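Local coordinates for protein telomeric DNA-binding factor trf1 (Schizosaccharomyces pombe, PDB 6K5S) that probably binds telomeric DNA repeats, its helical TRF-like domain building a two-chain assembly, at residues 46-57 with 88-98; 126-136 with 185-193. All blocks are in the same frame, centred on the assembly; numbering follows the deposited sequence.

Interaction 1 (46-57 with 88-98); sequences FTKVMNMFRMVK and AIFLAAVYGAL
Ala97 O takes a hydrogen bond of 2.9 Å from Arg54 NH2, almost straight at 175°, with the oxygen lying in the plane of the guanidinium and the donor in the carbonyl plane. A water adds a second grip: it donates to the same Ala97 O and weakly accepts from Arg54 NE, so this carbonyl of the loop after helix 76-94 has two donors, the arginine and the water. Arginine suits the place because its long chain can cross to this loop while its aliphatic part still packs: Arg54 CG lies 3.7 Å from Leu98 CD2, the two side chains running past each other in opposite directions. Gly96 forms the Schellman turn that ends helix 76-94, and its positive phi swings Ala97 and Leu98 back toward helix 41-60. The small Ala97 CB fits at the edge of the Phe46 ring, 3.8 Å from CZ, and also meets Met50. With CG beside its backbone N and bends at chi2 and chi3, Met50 brings CE to 3.8 Å from Leu98 CD2. Phe53, its CG anti to the backbone N (chi1 -173°), turns a ring edge to Ile89, CE2 lying 3.7 Å from CG1. Lys57 lays its methylenes across Ile89 and sends NZ to Glu63 O. Helix 10-24 packs on Met50 and Phe53, helix 28-36 on Phe46, while Met52 and Met55 on helix 41-60 meet the second subunit.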
loop_
_atom_site.group_PDB
_atom_site.type_symbol
_atom_site.label_atom_id
_atom_site.label_comp_id
_atom_site.label_asym_id
_atom_site.label_seq_id
_atom_site.Cartn_x
_atom_site.Cartn_y
_atom_site.Cartn_z
ATOM N N PHE A 46 -2.128 -0.828 13.373
ATOM C CA PHE A 46 -1.425 0.419 13.078
ATOM C C PHE A 46 0.007 0.153 12.630
ATOM O O PHE A 46 0.493 0.797 11.693
ATOM C CB PHE A 46 -1.448 1.337 14.304
ATOM C CG PHE A 46 -0.709 2.634 14.116
ATOM C CD1 PHE A 46 -1.253 3.654 13.363
ATOM C CD2 PHE A 46 0.546 2.829 14.691
ATOM C CE1 PHE A 46 -0.575 4.861 13.192
ATOM C CE2 PHE A 46 1.234 4.045 14.519
ATOM C CZ PHE A 46 0.664 5.054 13.765
ATOM N N THR A 47 0.693 -0.807 13.268
ATOM C CA THR A 47 2.073 -1.101 12.879
ATOM C C THR A 47 2.171 -1.573 11.430
ATOM O O THR A 47 3.065 -1.135 10.699
ATOM C CB THR A 47 2.698 -2.127 13.817
ATOM O OG1 THR A 47 2.833 -1.535 15.110
ATOM C CG2 THR A 47 4.082 -2.526 13.311
ATOM N N LYS A 48 1.250 -2.426 10.981
ATOM C CA LYS A 48 1.277 -2.877 9.588
ATOM C C LYS A 48 0.952 -1.737 8.620
ATOM O O LYS A 48 1.562 -1.626 7.546
ATOM C CB LYS A 48 0.311 -4.042 9.397
ATOM C CG LYS A 48 0.628 -5.246 10.298
ATOM C CD LYS A 48 -0.363 -6.360 10.050
ATOM C CE LYS A 48 0.126 -7.670 10.617
ATOM N NZ LYS A 48 0.166 -7.622 12.093
ATOM N N VAL A 49 -0.029 -0.907 8.965
ATOM C CA VAL A 49 -0.329 0.279 8.158
ATOM C C VAL A 49 0.892 1.190 8.075
ATOM O O VAL A 49 1.253 1.669 6.990
ATOM C CB VAL A 49 -1.551 1.018 8.731
ATOM C CG1 VAL A 49 -1.688 2.386 8.098
ATOM C CG2 VAL A 49 -2.810 0.177 8.479
ATOM N N MET A 50 1.559 1.431 9.208
ATOM C CA MET A 50 2.730 2.315 9.186
ATOM C C MET A 50 3.866 1.736 8.359
ATOM O O MET A 50 4.597 2.482 7.691
ATOM C CB MET A 50 3.227 2.615 10.600
ATOM C CG MET A 50 2.378 3.673 11.315
ATOM S SD MET A 50 2.210 5.310 10.526
ATOM C CE MET A 50 3.909 5.661 10.079
ATOM N N ASN A 51 4.051 0.412 8.409
ATOM C CA ASN A 51 5.099 -0.217 7.606
ATOM C C ASN A 51 4.816 -0.076 6.118
ATOM O O ASN A 51 5.735 0.152 5.319
ATOM C CB ASN A 51 5.242 -1.692 7.974
ATOM C CG ASN A 51 5.933 -1.890 9.313
ATOM O OD1 ASN A 51 6.559 -0.969 9.838
ATOM N ND2 ASN A 51 5.829 -3.096 9.865
ATOM N N MET A 52 3.553 -0.222 5.717
ATOM C CA MET A 52 3.233 0.010 4.312
ATOM C C MET A 52 3.393 1.487 3.977
ATOM O O MET A 52 3.887 1.828 2.895
ATOM C CB MET A 52 1.819 -0.481 3.979
ATOM C CG MET A 52 1.705 -2.032 3.731
ATOM S SD MET A 52 -0.018 -2.592 3.469
ATOM C CE MET A 52 -0.697 -2.078 5.009
ATOM N N PHE A 53 3.020 2.368 4.906
ATOM C CA PHE A 53 3.101 3.799 4.635
ATOM C C PHE A 53 4.550 4.230 4.443
ATOM O O PHE A 53 4.874 4.942 3.492
ATOM C CB PHE A 53 2.443 4.603 5.749
ATOM C CG PHE A 53 2.343 6.082 5.452
ATOM C CD1 PHE A 53 1.532 6.541 4.416
ATOM C CD2 PHE A 53 3.057 7.006 6.194
ATOM C CE1 PHE A 53 1.433 7.902 4.146
ATOM C CE2 PHE A 53 2.975 8.355 5.923
ATOM C CZ PHE A 53 2.153 8.805 4.890
ATOM N N ARG A 54 5.444 3.760 5.313
ATOM C CA ARG A 54 6.862 4.048 5.142
ATOM C C ARG A 54 7.370 3.625 3.761
ATOM O O ARG A 54 8.134 4.360 3.123
ATOM C CB ARG A 54 7.664 3.364 6.250
ATOM C CG ARG A 54 7.732 4.135 7.542
ATOM C CD ARG A 54 8.480 3.336 8.661
ATOM N NE ARG A 54 7.897 3.659 9.956
ATOM C CZ ARG A 54 7.230 2.823 10.758
ATOM N NH1 ARG A 54 7.075 1.536 10.451
ATOM N NH2 ARG A 54 6.734 3.286 11.897
ATOM N N MET A 55 6.951 2.455 3.275
ATOM C CA MET A 55 7.386 2.005 1.954
ATOM C C MET A 55 6.838 2.905 0.853
ATOM O O MET A 55 7.571 3.273 -0.069
ATOM C CB MET A 55 6.953 0.555 1.688
ATOM C CG MET A 55 7.591 -0.520 2.575
ATOM S SD MET A 55 7.207 -2.128 1.836
ATOM C CE MET A 55 7.782 -1.730 0.177
ATOM N N VAL A 56 5.546 3.257 0.919
ATOM C CA VAL A 56 4.974 4.077 -0.149
ATOM C C VAL A 56 5.547 5.490 -0.091
ATOM O O VAL A 56 5.836 6.086 -1.131
ATOM C CB VAL A 56 3.433 4.070 -0.100
ATOM C CG1 VAL A 56 2.911 4.824 1.061
ATOM C CG2 VAL A 56 2.842 4.685 -1.386
ATOM N N LYS A 57 5.748 6.032 1.116
ATOM C CA LYS A 57 6.292 7.385 1.252
ATOM C C LYS A 57 7.653 7.492 0.573
ATOM O O LYS A 57 7.966 8.507 -0.058
ATOM C CB LYS A 57 6.413 7.759 2.735
ATOM C CG LYS A 57 6.987 9.155 3.047
ATOM C CD LYS A 57 7.303 9.297 4.552
ATOM C CE LYS A 57 7.992 10.599 4.907
ATOM N NZ LYS A 57 9.403 10.644 4.427
ATOM N N ALA A 88 -0.700 13.399 7.216
ATOM C CA ALA A 88 -0.510 12.132 7.911
ATOM C C ALA A 88 0.926 12.000 8.389
ATOM O O ALA A 88 1.177 11.536 9.511
ATOM C CB ALA A 88 -0.902 10.963 7.001
ATOM N N ILE A 89 1.881 12.424 7.548
ATOM C CA ILE A 89 3.299 12.407 7.922
ATOM C C ILE A 89 3.539 13.277 9.148
ATOM O O ILE A 89 4.264 12.892 10.068
ATOM C CB ILE A 89 4.172 12.870 6.739
ATOM C CG1 ILE A 89 4.227 11.796 5.651
ATOM C CG2 ILE A 89 5.623 13.180 7.194
ATOM C CD1 ILE A 89 4.800 12.345 4.324
ATOM N N PHE A 90 2.963 14.485 9.161
ATOM C CA PHE A 90 3.187 15.401 10.276
ATOM C C PHE A 90 2.625 14.827 11.571
ATOM O O PHE A 90 3.296 14.853 12.616
ATOM C CB PHE A 90 2.554 16.754 9.972
ATOM C CG PHE A 90 3.044 17.865 10.854
ATOM C CD1 PHE A 90 2.528 18.027 12.136
ATOM C CD2 PHE A 90 4.006 18.764 10.397
ATOM C CE1 PHE A 90 2.968 19.058 12.951
ATOM C CE2 PHE A 90 4.455 19.794 11.221
ATOM C CZ PHE A 90 3.927 19.940 12.490
ATOM N N LEU A 91 1.410 14.275 11.508
ATOM C CA LEU A 91 0.775 13.725 12.699
ATOM C C LEU A 91 1.506 12.482 13.186
ATOM O O LEU A 91 1.662 12.282 14.399
ATOM C CB LEU A 91 -0.699 13.433 12.402
ATOM C CG LEU A 91 -1.606 13.047 13.569
ATOM C CD1 LEU A 91 -1.488 14.074 14.702
ATOM C CD2 LEU A 91 -3.035 12.933 13.083
ATOM N N ALA A 92 1.991 11.651 12.259
ATOM C CA ALA A 92 2.748 10.469 12.664
ATOM C C ALA A 92 4.084 10.865 13.268
ATOM O O ALA A 92 4.541 10.251 14.242
ATOM C CB ALA A 92 2.962 9.537 11.476
ATOM N N ALA A 93 4.733 11.888 12.697
ATOM C CA ALA A 93 5.952 12.423 13.309
ATOM C C ALA A 93 5.704 12.853 14.751
ATOM O O ALA A 93 6.501 12.539 15.649
ATOM C CB ALA A 93 6.498 13.606 12.502
ATOM N N VAL A 94 4.625 13.601 14.994
ATOM C CA VAL A 94 4.442 14.134 16.347
ATOM C C VAL A 94 4.007 13.053 17.331
ATOM O O VAL A 94 4.240 13.192 18.541
ATOM C CB VAL A 94 3.446 15.313 16.420
ATOM C CG1 VAL A 94 3.989 16.566 15.693
ATOM C CG2 VAL A 94 2.075 14.931 15.950
ATOM N N TYR A 95 3.409 11.966 16.858
ATOM C CA TYR A 95 3.136 10.828 17.726
ATOM C C TYR A 95 4.288 9.827 17.763
ATOM O O TYR A 95 4.186 8.810 18.458
ATOM C CB TYR A 95 1.839 10.144 17.295
ATOM C CG TYR A 95 0.624 10.707 17.980
ATOM C CD1 TYR A 95 0.368 10.434 19.327
ATOM C CD2 TYR A 95 -0.255 11.527 17.305
ATOM C CE1 TYR A 95 -0.735 10.962 19.965
ATOM C CE2 TYR A 95 -1.363 12.052 17.931
ATOM C CZ TYR A 95 -1.600 11.762 19.267
ATOM O OH TYR A 95 -2.699 12.288 19.897
ATOM N N GLY A 96 5.370 10.073 17.031
ATOM C CA GLY A 96 6.547 9.231 17.097
ATOM C C GLY A 96 6.576 8.052 16.154
ATOM O O GLY A 96 7.573 7.314 16.145
ATOM N N ALA A 97 5.525 7.859 15.346
ATOM C CA ALA A 97 5.507 6.769 14.374
ATOM C C ALA A 97 6.499 7.002 13.239
ATOM O O ALA A 97 6.944 6.048 12.598
ATOM C CB ALA A 97 4.087 6.595 13.834
ATOM N N LEU A 98 6.849 8.251 12.965
ATOM C CA LEU A 98 7.888 8.585 12.010
ATOM C C LEU A 98 8.912 9.448 12.722
ATOM O O LEU A 98 8.569 10.178 13.655
ATOM C CB LEU A 98 7.336 9.342 10.797
ATOM C CG LEU A 98 6.429 8.602 9.809
ATOM C CD1 LEU A 98 5.898 9.573 8.735
ATOM C CD2 LEU A 98 7.197 7.436 9.181
HETATM O O HOH W 1 9.780 5.418 11.580
#

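Interaction 2 (126-136 with 185-193); sequences TLYMELKTQAY and KCTARKERL
Two neighbouring helices of the all-helical TRF-type domain, 122-141 and 177-195, pack nearly parallel, their segments crossing at -22° with axes 10.3 Å apart. The guanidinium of Arg189 grips Glu130 end-on, NH2 to OE2 at 3.1 Å and NH1 to OE1 at 3.2 Å; both oxygens are met from above the carboxylate plane, the flat groups standing 54° apart. Arg189 NH1 also donates to Thr133 OG1 at 2.9 Å, and that hydroxyl donates its own hydrogen bond to Met129 O, which fixes its rotation. Met129, with CG anti to the backbone N (chi1 176°) and a bend at chi3 that brings its methyl round, lays CE over one face of the Arg189 guanidinium, 3.3 Å from Arg189 NH2. Were Arg189 an alanine, Glu130 would probably lose its counter-charge and Thr133 OG1 a donor, and a gap would open over Met129. Cys186 is compact enough for the helices to come close, its SG 4.2 Å from Met129 CB. Leu193 CD1 rests 4.0 Å from Tyr136 CD2, and Tyr136 OH bonds to Gln199. At the other end Lys185 NZ hydrogen-bonds to Thr126 OG1. This is a helix-helix interface of the TRF-type domain, apolar at Cys186 and Leu193, with a salt bridge at its middle.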
loop_
_atom_site.group_PDB
_atom_site.type_symbol
_atom_site.label_atom_id
_atom_site.label_comp_id
_atom_site.label_asym_id
_atom_site.label_seq_id
_atom_site.Cartn_x
_atom_site.Cartn_y
_atom_site.Cartn_z
ATOM N N THR A 126 -1.723 30.164 15.528
ATOM C CA THR A 126 -1.569 29.707 16.908
ATOM C C THR A 126 -0.866 28.359 16.963
ATOM O O THR A 126 0.020 28.141 17.804
ATOM C CB THR A 126 -2.936 29.620 17.590
ATOM O OG1 THR A 126 -3.482 30.932 17.712
ATOM C CG2 THR A 126 -2.802 28.990 18.980
ATOM N N LEU A 127 -1.245 27.441 16.078
ATOM C CA LEU A 127 -0.574 26.147 16.013
ATOM C C LEU A 127 0.907 26.297 15.652
ATOM O O LEU A 127 1.756 25.599 16.211
ATOM C CB LEU A 127 -1.282 25.256 15.004
ATOM C CG LEU A 127 -1.177 23.751 15.166
ATOM C CD1 LEU A 127 -1.510 23.325 16.613
ATOM C CD2 LEU A 127 -2.119 23.095 14.146
ATOM N N TYR A 128 1.220 27.175 14.692
ATOM C CA TYR A 128 2.606 27.475 14.335
ATOM C C TYR A 128 3.416 27.883 15.567
ATOM O O TYR A 128 4.531 27.392 15.790
ATOM C CB TYR A 128 2.609 28.606 13.313
ATOM C CG TYR A 128 3.793 28.717 12.391
ATOM C CD1 TYR A 128 4.688 27.668 12.222
ATOM C CD2 TYR A 128 4.008 29.879 11.676
ATOM C CE1 TYR A 128 5.762 27.791 11.361
ATOM C CE2 TYR A 128 5.078 29.999 10.809
ATOM C CZ TYR A 128 5.944 28.954 10.657
ATOM O OH TYR A 128 7.002 29.067 9.789
ATOM N N MET A 129 2.878 28.823 16.350
ATOM C CA MET A 129 3.590 29.339 17.511
ATOM C C MET A 129 3.865 28.248 18.534
ATOM O O MET A 129 4.951 28.217 19.139
ATOM C CB MET A 129 2.788 30.475 18.155
ATOM C CG MET A 129 3.387 31.042 19.446
ATOM S SD MET A 129 2.291 32.295 20.217
ATOM C CE MET A 129 0.858 31.342 20.635
ATOM N N GLU A 130 2.872 27.386 18.796
ATOM C CA GLU A 130 3.065 26.311 19.766
ATOM C C GLU A 130 4.043 25.265 19.245
ATOM O O GLU A 130 4.803 24.674 20.021
ATOM C CB GLU A 130 1.723 25.647 20.115
ATOM C CG GLU A 130 0.692 26.561 20.827
ATOM C CD GLU A 130 1.182 27.152 22.156
ATOM O OE1 GLU A 130 2.107 26.594 22.789
ATOM O OE2 GLU A 130 0.630 28.195 22.582
ATOM N N LEU A 131 4.002 24.978 17.951
ATOM C CA LEU A 131 5.007 24.084 17.384
ATOM C C LEU A 131 6.409 24.633 17.623
ATOM O O LEU A 131 7.304 23.905 18.063
ATOM C CB LEU A 131 4.771 23.878 15.882
ATOM C CG LEU A 131 5.869 23.020 15.227
ATOM C CD1 LEU A 131 5.879 21.595 15.795
ATOM C CD2 LEU A 131 5.628 22.963 13.722
ATOM N N LYS A 132 6.627 25.912 17.304
ATOM C CA LYS A 132 7.943 26.510 17.509
ATOM C C LYS A 132 8.347 26.426 18.980
ATOM O O LYS A 132 9.506 26.148 19.299
ATOM C CB LYS A 132 7.947 27.965 17.026
ATOM C CG LYS A 132 7.732 28.118 15.493
ATOM C CD LYS A 132 7.499 29.595 15.117
ATOM C CE LYS A 132 7.506 29.835 13.578
ATOM N NZ LYS A 132 8.799 29.394 12.985
ATOM N N THR A 133 7.384 26.593 19.881
ATOM C CA THR A 133 7.678 26.508 21.310
ATOM C C THR A 133 8.146 25.107 21.697
ATOM O O THR A 133 9.120 24.957 22.440
ATOM C CB THR A 133 6.450 26.905 22.135
ATOM O OG1 THR A 133 6.057 28.233 21.765
ATOM C CG2 THR A 133 6.810 26.886 23.639
ATOM N N GLN A 134 7.473 24.070 21.192
ATOM C CA GLN A 134 7.931 22.708 21.457
ATOM C C GLN A 134 9.272 22.423 20.787
ATOM O O GLN A 134 10.107 21.704 21.353
ATOM C CB GLN A 134 6.886 21.676 21.006
ATOM C CG GLN A 134 5.551 21.731 21.800
ATOM C CD GLN A 134 5.758 21.646 23.319
ATOM O OE1 GLN A 134 6.504 20.794 23.799
ATOM N NE2 GLN A 134 5.086 22.517 24.065
ATOM N N ALA A 135 9.497 22.940 19.573
ATOM C CA ALA A 135 10.817 22.754 18.968
ATOM C C ALA A 135 11.901 23.378 19.840
ATOM O O ALA A 135 12.980 22.802 20.010
ATOM C CB ALA A 135 10.860 23.343 17.558
ATOM N N TYR A 136 11.630 24.572 20.381
ATOM C CA TYR A 136 12.587 25.225 21.256
ATOM C C TYR A 136 12.854 24.377 22.496
ATOM O O TYR A 136 14.012 24.157 22.869
ATOM C CB TYR A 136 12.079 26.629 21.635
ATOM C CG TYR A 136 12.889 27.297 22.732
ATOM C CD1 TYR A 136 14.197 27.732 22.488
ATOM C CD2 TYR A 136 12.355 27.489 24.014
ATOM C CE1 TYR A 136 14.958 28.344 23.490
ATOM C CE2 TYR A 136 13.107 28.089 25.026
ATOM C CZ TYR A 136 14.414 28.532 24.745
ATOM O OH TYR A 136 15.176 29.141 25.718
ATOM N N LYS A 185 2.224 37.854 17.870
ATOM C CA LYS A 185 2.129 36.775 18.851
ATOM C C LYS A 185 3.447 36.028 18.977
ATOM O O LYS A 185 3.852 35.643 20.084
ATOM C CB LYS A 185 1.015 35.800 18.468
ATOM C CG LYS A 185 -0.396 36.310 18.752
ATOM C CD LYS A 185 -1.475 35.413 18.144
ATOM C CE LYS A 185 -1.562 34.063 18.850
ATOM N NZ LYS A 185 -2.649 33.195 18.277
ATOM N N CYS A 186 4.119 35.803 17.851
ATOM C CA CYS A 186 5.387 35.087 17.870
ATOM C C CYS A 186 6.475 35.895 18.569
ATOM O O CYS A 186 7.250 35.337 19.353
ATOM C CB CYS A 186 5.792 34.735 16.443
ATOM S SG CYS A 186 4.991 33.242 15.852
ATOM N N THR A 187 6.546 37.205 18.292
ATOM C CA THR A 187 7.508 38.076 18.968
ATOM C C THR A 187 7.344 38.007 20.480
ATOM O O THR A 187 8.326 37.877 21.219
ATOM C CB THR A 187 7.338 39.524 18.493
ATOM O OG1 THR A 187 7.317 39.562 17.061
ATOM C CG2 THR A 187 8.461 40.411 19.012
ATOM N N ALA A 188 6.098 38.097 20.955
ATOM C CA ALA A 188 5.820 38.014 22.386
ATOM C C ALA A 188 6.216 36.660 22.965
ATOM O O ALA A 188 6.731 36.587 24.090
ATOM C CB ALA A 188 4.338 38.285 22.641
ATOM N N ARG A 189 5.965 35.571 22.225
ATOM C CA ARG A 189 6.323 34.246 22.719
ATOM C C ARG A 189 7.837 34.070 22.774
ATOM O O ARG A 189 8.369 33.470 23.721
ATOM C CB ARG A 189 5.669 33.167 21.844
ATOM C CG ARG A 189 6.086 31.750 22.190
ATOM C CD ARG A 189 5.625 31.376 23.593
ATOM N NE ARG A 189 4.172 31.495 23.739
ATOM C CZ ARG A 189 3.309 30.513 23.498
ATOM N NH1 ARG A 189 3.732 29.325 23.069
ATOM N NH2 ARG A 189 2.010 30.720 23.668
ATOM N N LYS A 190 8.551 34.612 21.785
ATOM C CA LYS A 190 10.010 34.551 21.809
ATOM C C LYS A 190 10.565 35.224 23.061
ATOM O O LYS A 190 11.414 34.659 23.760
ATOM C CB LYS A 190 10.574 35.196 20.542
ATOM C CG LYS A 190 12.046 34.945 20.292
ATOM C CD LYS A 190 12.562 35.875 19.202
ATOM C CE LYS A 190 13.920 35.426 18.711
ATOM N NZ LYS A 190 14.559 36.445 17.828
ATOM N N GLU A 191 10.068 36.422 23.374
ATOM C CA GLU A 191 10.545 37.143 24.548
ATOM C C GLU A 191 10.230 36.376 25.825
ATOM O O GLU A 191 11.099 36.208 26.689
ATOM C CB GLU A 191 9.921 38.542 24.582
ATOM C CG GLU A 191 9.948 39.215 25.961
ATOM C CD GLU A 191 9.887 40.734 25.867
ATOM O OE1 GLU A 191 9.450 41.241 24.807
ATOM O OE2 GLU A 191 10.278 41.416 26.843
ATOM N N ARG A 192 8.987 35.902 25.972
ATOM C CA ARG A 192 8.651 35.111 27.153
ATOM C C ARG A 192 9.567 33.902 27.279
ATOM O O ARG A 192 10.014 33.558 28.383
ATOM C CB ARG A 192 7.187 34.671 27.107
ATOM C CG ARG A 192 6.882 33.533 28.071
ATOM C CD ARG A 192 5.427 33.484 28.477
ATOM N NE ARG A 192 5.161 34.388 29.587
ATOM C CZ ARG A 192 4.671 35.610 29.431
ATOM N NH1 ARG A 192 4.456 36.379 30.485
ATOM N NH2 ARG A 192 4.400 36.056 28.208
ATOM N N LEU A 193 9.884 33.258 26.154
ATOM C CA LEU A 193 10.723 32.071 26.215
ATOM C C LEU A 193 12.151 32.430 26.603
ATOM O O LEU A 193 12.783 31.714 27.391
ATOM C CB LEU A 193 10.685 31.335 24.868
ATOM C CG LEU A 193 9.385 30.570 24.583
ATOM C CD1 LEU A 193 9.416 30.003 23.180
ATOM C CD2 LEU A 193 9.099 29.466 25.593
#

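Interaction 1 and interaction 2 lie on opposite sides of the chain's centre, their own centres about 26 Å apart, and follow one another along the sequence, the first closing before the second opens. Helices 76-94 and 122-141 nevertheless meet directly: Phe90 CZ lies 3.7 Å from Leu131 CD2, joining residues that neither contact uses across its own segments. Helix 102-113 adds a second bridge, since Phe109 touches Phe90 as well as Leu127 and Leu131. The two differ in setting. Helix 41-60 of 46-57/88-98 also faces the second subunit, whereas no other protein chain touches 126-136/185-193, which is therefore packing internal to one subunit.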